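Local coordinates for protein TRAS1 ORF2p (Bombyx mori, PDB 1WDU) that supplies the N-terminal endonuclease domain of a telomere-specific non-LTR retrotransposon and probably cuts DNA as its DNase I-like relatives do, at residues L100-N103 with N104-V107. The protein carries 1 engineered substitution. Sequence-based numbering, arbitrary orientation.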
ATOM      1  N   LEU A 100       1.359  -7.401 -14.487  1.00 45.58           N
ATOM      2  CA  LEU A 100       0.360  -7.073 -13.478  1.00 44.12           C
ATOM      3  C   LEU A 100       0.289  -5.600 -13.138  1.00 43.79           C
ATOM      4  O   LEU A 100      -0.720  -5.126 -12.617  1.00 45.26           O
ATOM      5  CB  LEU A 100       0.630  -7.871 -12.208  1.00 43.47           C
ATOM      6  CG  LEU A 100       0.656  -9.384 -12.411  1.00 44.25           C
ATOM      7  CD1 LEU A 100       1.090 -10.070 -11.125  1.00 43.74           C
ATOM      8  CD2 LEU A 100      -0.722  -9.858 -12.857  1.00 44.86           C
ATOM      9  N   THR A 101       1.356  -4.875 -13.438  1.00 42.37           N
ATOM     10  CA  THR A 101       1.413  -3.458 -13.133  1.00 40.91           C
ATOM     11  C   THR A 101       0.651  -2.632 -14.157  1.00 40.85           C
ATOM     12  O   THR A 101       0.729  -2.883 -15.360  1.00 40.00           O
ATOM     13  CB  THR A 101       2.876  -2.975 -13.066  1.00 40.60           C
ATOM     14  OG1 THR A 101       3.457  -3.031 -14.375  1.00 42.51           O
ATOM     15  CG2 THR A 101       3.676  -3.864 -12.122  1.00 32.95           C
ATOM     16  N   THR A 102      -0.087  -1.643 -13.662  1.00 40.24           N
ATOM     17  CA  THR A 102      -0.883  -0.762 -14.508  1.00 37.77           C
ATOM     18  C   THR A 102      -0.642   0.690 -14.119  1.00 39.63           C
ATOM     19  O   THR A 102       0.349   1.019 -13.459  1.00 38.64           O
ATOM     20  CB  THR A 102      -2.386  -1.041 -14.338  1.00 36.67           C
ATOM     21  OG1 THR A 102      -2.797  -0.627 -13.023  1.00 34.91           O
ATOM     22  CG2 THR A 102      -2.679  -2.532 -14.522  1.00 31.59           C
ATOM     23  N   ASN A 103      -1.562   1.555 -14.525  1.00 41.13           N
ATOM     24  CA  ASN A 103      -1.471   2.975 -14.214  1.00 42.81           C
ATOM     25  C   ASN A 103      -1.949   3.251 -12.793  1.00 41.56           C
ATOM     26  O   ASN A 103      -1.766   4.356 -12.281  1.00 42.26           O
ATOM     27  CB  ASN A 103      -2.322   3.790 -15.198  1.00 45.91           C
ATOM     28  CG  ASN A 103      -1.838   3.670 -16.639  1.00 50.19           C
ATOM     29  OD1 ASN A 103      -1.500   4.672 -17.272  1.00 50.88           O
ATOM     30  ND2 ASN A 103      -1.807   2.444 -17.163  1.00 51.37           N
ATOM     31  N   ASN A 104      -2.557   2.249 -12.158  1.00 39.35           N
ATOM     32  CA  ASN A 104      -3.072   2.409 -10.797  1.00 38.37           C
ATOM     33  C   ASN A 104      -2.452   1.468  -9.775  1.00 37.60           C
ATOM     34  O   ASN A 104      -2.539   1.717  -8.571  1.00 37.70           O
ATOM     35  CB  ASN A 104      -4.593   2.227 -10.774  1.00 40.00           C
ATOM     36  CG  ASN A 104      -5.322   3.314 -11.532  1.00 43.26           C
ATOM     37  OD1 ASN A 104      -5.572   3.194 -12.736  1.00 45.73           O
ATOM     38  ND2 ASN A 104      -5.653   4.400 -10.834  1.00 43.01           N
ATOM     39  N   ILE A 105      -1.851   0.375 -10.237  1.00 36.23           N
ATOM     40  CA  ILE A 105      -1.225  -0.553  -9.310  1.00 34.49           C
ATOM     41  C   ILE A 105       0.142  -1.004  -9.793  1.00 35.51           C
ATOM     42  O   ILE A 105       0.414  -1.061 -11.007  1.00 35.29           O
ATOM     43  CB  ILE A 105      -2.078  -1.839  -9.050  1.00 34.56           C
ATOM     44  CG1 ILE A 105      -1.944  -2.805 -10.222  1.00 33.77           C
ATOM     45  CG2 ILE A 105      -3.548  -1.484  -8.793  1.00 30.06           C
ATOM     46  CD1 ILE A 105      -2.511  -4.180  -9.919  1.00 34.36           C
ATOM     47  N   VAL A 106       1.011  -1.290  -8.829  1.00 33.18           N
ATOM     48  CA  VAL A 106       2.342  -1.779  -9.128  1.00 31.71           C
ATOM     49  C   VAL A 106       2.511  -3.003  -8.223  1.00 30.45           C
ATOM     50  O   VAL A 106       2.225  -2.968  -7.017  1.00 27.70           O
ATOM     51  CB  VAL A 106       3.437  -0.689  -8.882  1.00 33.46           C
ATOM     52  CG1 VAL A 106       3.518  -0.319  -7.411  1.00 34.27           C
ATOM     53  CG2 VAL A 106       4.790  -1.186  -9.410  1.00 33.62           C
ATOM     54  N   VAL A 107       2.921  -4.104  -8.838  1.00 27.99           N
ATOM     55  CA  VAL A 107       3.081  -5.359  -8.132  1.00 27.78           C
ATOM     56  C   VAL A 107       4.543  -5.776  -8.151  1.00 31.64           C
ATOM     57  O   VAL A 107       5.195  -5.801  -9.209  1.00 29.32           O
ATOM     58  CB  VAL A 107       2.218  -6.467  -8.794  1.00 27.26           C
ATOM     59  CG1 VAL A 107       2.284  -7.749  -7.970  1.00 25.78           C
ATOM     60  CG2 VAL A 107       0.772  -5.980  -8.950  1.00 21.74           C
TER
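An ST turn, Thr102 OG1 with the N-H of Asn104, reverses the chain between strands 93-96 and 105-111, just where the second begins; the same oxygen also accepts the N-H of Ile105. The bond from Asn104 N to Thr102 OG1 is 3.0 Å long and nearly straight at 163°. That from Ile105 N to Thr102 OG1, at 3.1 Å, is more bent at 150°. The hydroxyl can reach both because it stands between its own backbone N and carbonyl carbon (chi1 69°). On the same residue, Thr102 N donates to Ile105 O at 2.8 Å, arriving a little off the carbonyl plane, while Thr101 CA makes a longer C-H...O contact with that oxygen. Thr102 and Ile105 are thus linked twice, each giving one N-H to the other, to the backbone carbonyl in one case and the hydroxyl in the other. Further along, Leu100 and Val107 meet through carbon, CB of the first 3.8 Å from CG2 of the second, the two side chains running at a slant to each other. Thr101 CG2 lies against the backbone, 3.4 Å from Val107 N. CG1 of Ile105 stands between its own N and carbonyl carbon, and the chain then runs on extended, bringing CD1 to 3.4 Å from Leu100 O. Helix 131-142 packs on Ile105 through Gln136 and Val140, and Gln136 OE1 also bonds Thr102 OG1; Asn104 ND2 reaches Tyr123 O and Glu125 OE2. With an alanine at Thr102, the N-H groups of Asn104 and Ile105 would probably be left without their shared acceptor, and Gln136 OE1 without this partner. With three bonds gathered on it, the one hydroxyl serves two backbone N-H groups of the turn while linking this bend to the neighbouring helix.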